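Local coordinates for putative enoyl-CoA hydratase/isomerase (Acinetobacter baumannii, PDB 3FDU), which probably acts on enoyl-CoA thioesters as a hydratase or isomerase of the crotonase family, at residues P101-V106 / A121-A126. The protein carries 4 engineered substitutions. Numbering follows the deposited sequence.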
loop_
_atom_site.group_PDB
_atom_site.type_symbol
_atom_site.label_atom_id
_atom_site.label_comp_id
_atom_site.label_asym_id
_atom_site.label_seq_id
_atom_site.Cartn_x
_atom_site.Cartn_y
_atom_site.Cartn_z
ATOM N N PRO A 101 -7.984 -12.147 17.141
ATOM C CA PRO A 101 -6.681 -11.694 16.625
ATOM C C PRO A 101 -5.774 -12.928 16.373
ATOM O O PRO A 101 -5.767 -13.878 17.189
ATOM C CB PRO A 101 -6.130 -10.822 17.751
ATOM C CG PRO A 101 -7.452 -10.327 18.548
ATOM C CD PRO A 101 -8.280 -11.617 18.490
ATOM N N LEU A 102 -5.055 -12.908 15.243
ATOM C CA LEU A 102 -4.107 -13.981 14.831
ATOM C C LEU A 102 -2.701 -13.376 14.773
ATOM O O LEU A 102 -2.453 -12.434 13.993
ATOM C CB LEU A 102 -4.480 -14.543 13.454
ATOM C CG LEU A 102 -3.555 -15.661 12.896
ATOM C CD1 LEU A 102 -3.472 -16.879 13.862
ATOM C CD2 LEU A 102 -4.061 -16.132 11.530
ATOM N N ILE A 103 -1.791 -13.870 15.624
ATOM C CA ILE A 103 -0.430 -13.402 15.611
ATOM C C ILE A 103 0.443 -14.536 15.107
ATOM O O ILE A 103 0.216 -15.676 15.480
ATOM C CB ILE A 103 0.057 -12.967 17.023
ATOM C CG1 ILE A 103 -0.881 -11.892 17.633
ATOM C CG2 ILE A 103 1.539 -12.533 17.014
ATOM C CD1 ILE A 103 -0.569 -11.605 19.109
ATOM N N ILE A 104 1.424 -14.213 14.250
ATOM C CA ILE A 104 2.397 -15.183 13.764
ATOM C C ILE A 104 3.802 -14.763 14.193
ATOM O O ILE A 104 4.182 -13.564 14.152
ATOM C CB ILE A 104 2.291 -15.392 12.236
ATOM C CG1 ILE A 104 0.913 -16.069 11.939
ATOM C CG2 ILE A 104 3.488 -16.280 11.725
ATOM C CD1 ILE A 104 0.646 -16.494 10.492
ATOM N N ALA A 105 4.600 -15.734 14.591
ATOM C CA ALA A 105 5.973 -15.423 14.966
ATOM C C ALA A 105 6.917 -16.244 14.086
ATOM O O ALA A 105 6.785 -17.446 14.044
ATOM C CB ALA A 105 6.226 -15.768 16.493
ATOM N N VAL A 106 7.882 -15.600 13.430
ATOM C CA VAL A 106 8.709 -16.293 12.435
ATOM C C VAL A 106 10.183 -16.352 12.878
ATOM O O VAL A 106 10.748 -15.329 13.252
ATOM C CB VAL A 106 8.630 -15.549 11.057
ATOM C CG1 VAL A 106 9.518 -16.214 9.998
ATOM C CG2 VAL A 106 7.182 -15.548 10.577
ATOM N N ALA A 121 -2.562 -12.894 8.782
ATOM C CA ALA A 121 -2.397 -12.609 10.199
ATOM C C ALA A 121 -2.585 -11.111 10.445
ATOM O O ALA A 121 -2.304 -10.315 9.566
ATOM C CB ALA A 121 -0.972 -13.046 10.699
ATOM N N ASP A 122 -2.999 -10.734 11.664
ATOM C CA ASP A 122 -3.061 -9.324 12.040
ATOM C C ASP A 122 -1.715 -8.687 12.379
ATOM O O ASP A 122 -1.485 -7.519 12.073
ATOM C CB ASP A 122 -4.014 -9.203 13.220
ATOM C CG ASP A 122 -5.367 -9.808 12.896
ATOM O OD1 ASP A 122 -5.948 -9.380 11.876
ATOM O OD2 ASP A 122 -5.808 -10.739 13.607
ATOM N N LEU A 123 -0.855 -9.456 13.059
ATOM C CA LEU A 123 0.475 -8.994 13.522
ATOM C C LEU A 123 1.476 -10.129 13.300
ATOM O O LEU A 123 1.142 -11.310 13.454
ATOM C CB LEU A 123 0.461 -8.690 15.011
ATOM C CG LEU A 123 -0.731 -7.815 15.446
ATOM C CD1 LEU A 123 -0.811 -7.828 16.946
ATOM C CD2 LEU A 123 -0.491 -6.474 14.876
ATOM N N VAL A 124 2.670 -9.742 12.878
ATOM C CA VAL A 124 3.722 -10.676 12.611
ATOM C C VAL A 124 5.026 -10.195 13.221
ATOM O O VAL A 124 5.427 -9.029 13.001
ATOM C CB VAL A 124 3.947 -10.827 11.103
ATOM C CG1 VAL A 124 5.076 -11.827 10.857
ATOM C CG2 VAL A 124 2.666 -11.328 10.402
ATOM N N PHE A 125 5.660 -11.067 14.019
ATOM C CA PHE A 125 6.968 -10.750 14.581
ATOM C C PHE A 125 8.009 -11.730 14.027
ATOM O O PHE A 125 7.726 -12.908 13.835
ATOM C CB PHE A 125 6.943 -10.790 16.126
ATOM C CG PHE A 125 5.890 -9.890 16.723
ATOM C CD1 PHE A 125 6.054 -8.485 16.698
ATOM C CD2 PHE A 125 4.714 -10.428 17.256
ATOM C CE1 PHE A 125 5.048 -7.630 17.251
ATOM C CE2 PHE A 125 3.755 -9.584 17.823
ATOM C CZ PHE A 125 3.934 -8.182 17.791
ATOM N N ALA A 126 9.196 -11.236 13.734
ATOM C CA ALA A 126 10.264 -12.130 13.251
ATOM C C ALA A 126 11.557 -11.769 13.960
ATOM O O ALA A 126 11.704 -10.651 14.487
ATOM C CB ALA A 126 10.441 -11.953 11.741
#
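Leu102 and Asp122 meet just ahead of the parallel ladder, which runs from Ile103 with Leu123 to Val106 with Ala126. OD2 of Asp122 accepts a hydrogen bond from the backbone N of Leu102 at 2.8 Å, on the anti side of the carboxylate. The Asp122 N returns a more bent bond to Leu102 O (138° at the hydrogen). Beyond them the ladder is regular: Ile104 N bonds to Leu123 O, Phe125 N to Ile104 O, and Val106 N to Phe125 O at 2.7 Å.

On the Ile103 side, CG2 of Ile103 lies 3.8 Å from CE2 of Phe125, meeting the ring obliquely. The CG1 branch of Ile103, anti to the carbonyl carbon (chi1 -56°), approaches CD1 of Leu123. Val106 CG2 and Val124 CG1 are 4.3 Å apart, a looser fit, while before the strand Ala121 CB sits 3.8 Å from Ile104 CG1. Neither face opens to solvent.

The pair belongs to the core sheet of the crotonase fold, with strand 52-57 flanking 102-106. Lys211 forms a salt bridge with Asp122 OD2, and the hydroxyl of Tyr157 of a neighbouring subunit is hydrogen-bonded to OD1. Asp122 thus joins the start of strand 102-106, a lysine and the subunit interface. The lysine probably favours a charged carboxylate despite its burial.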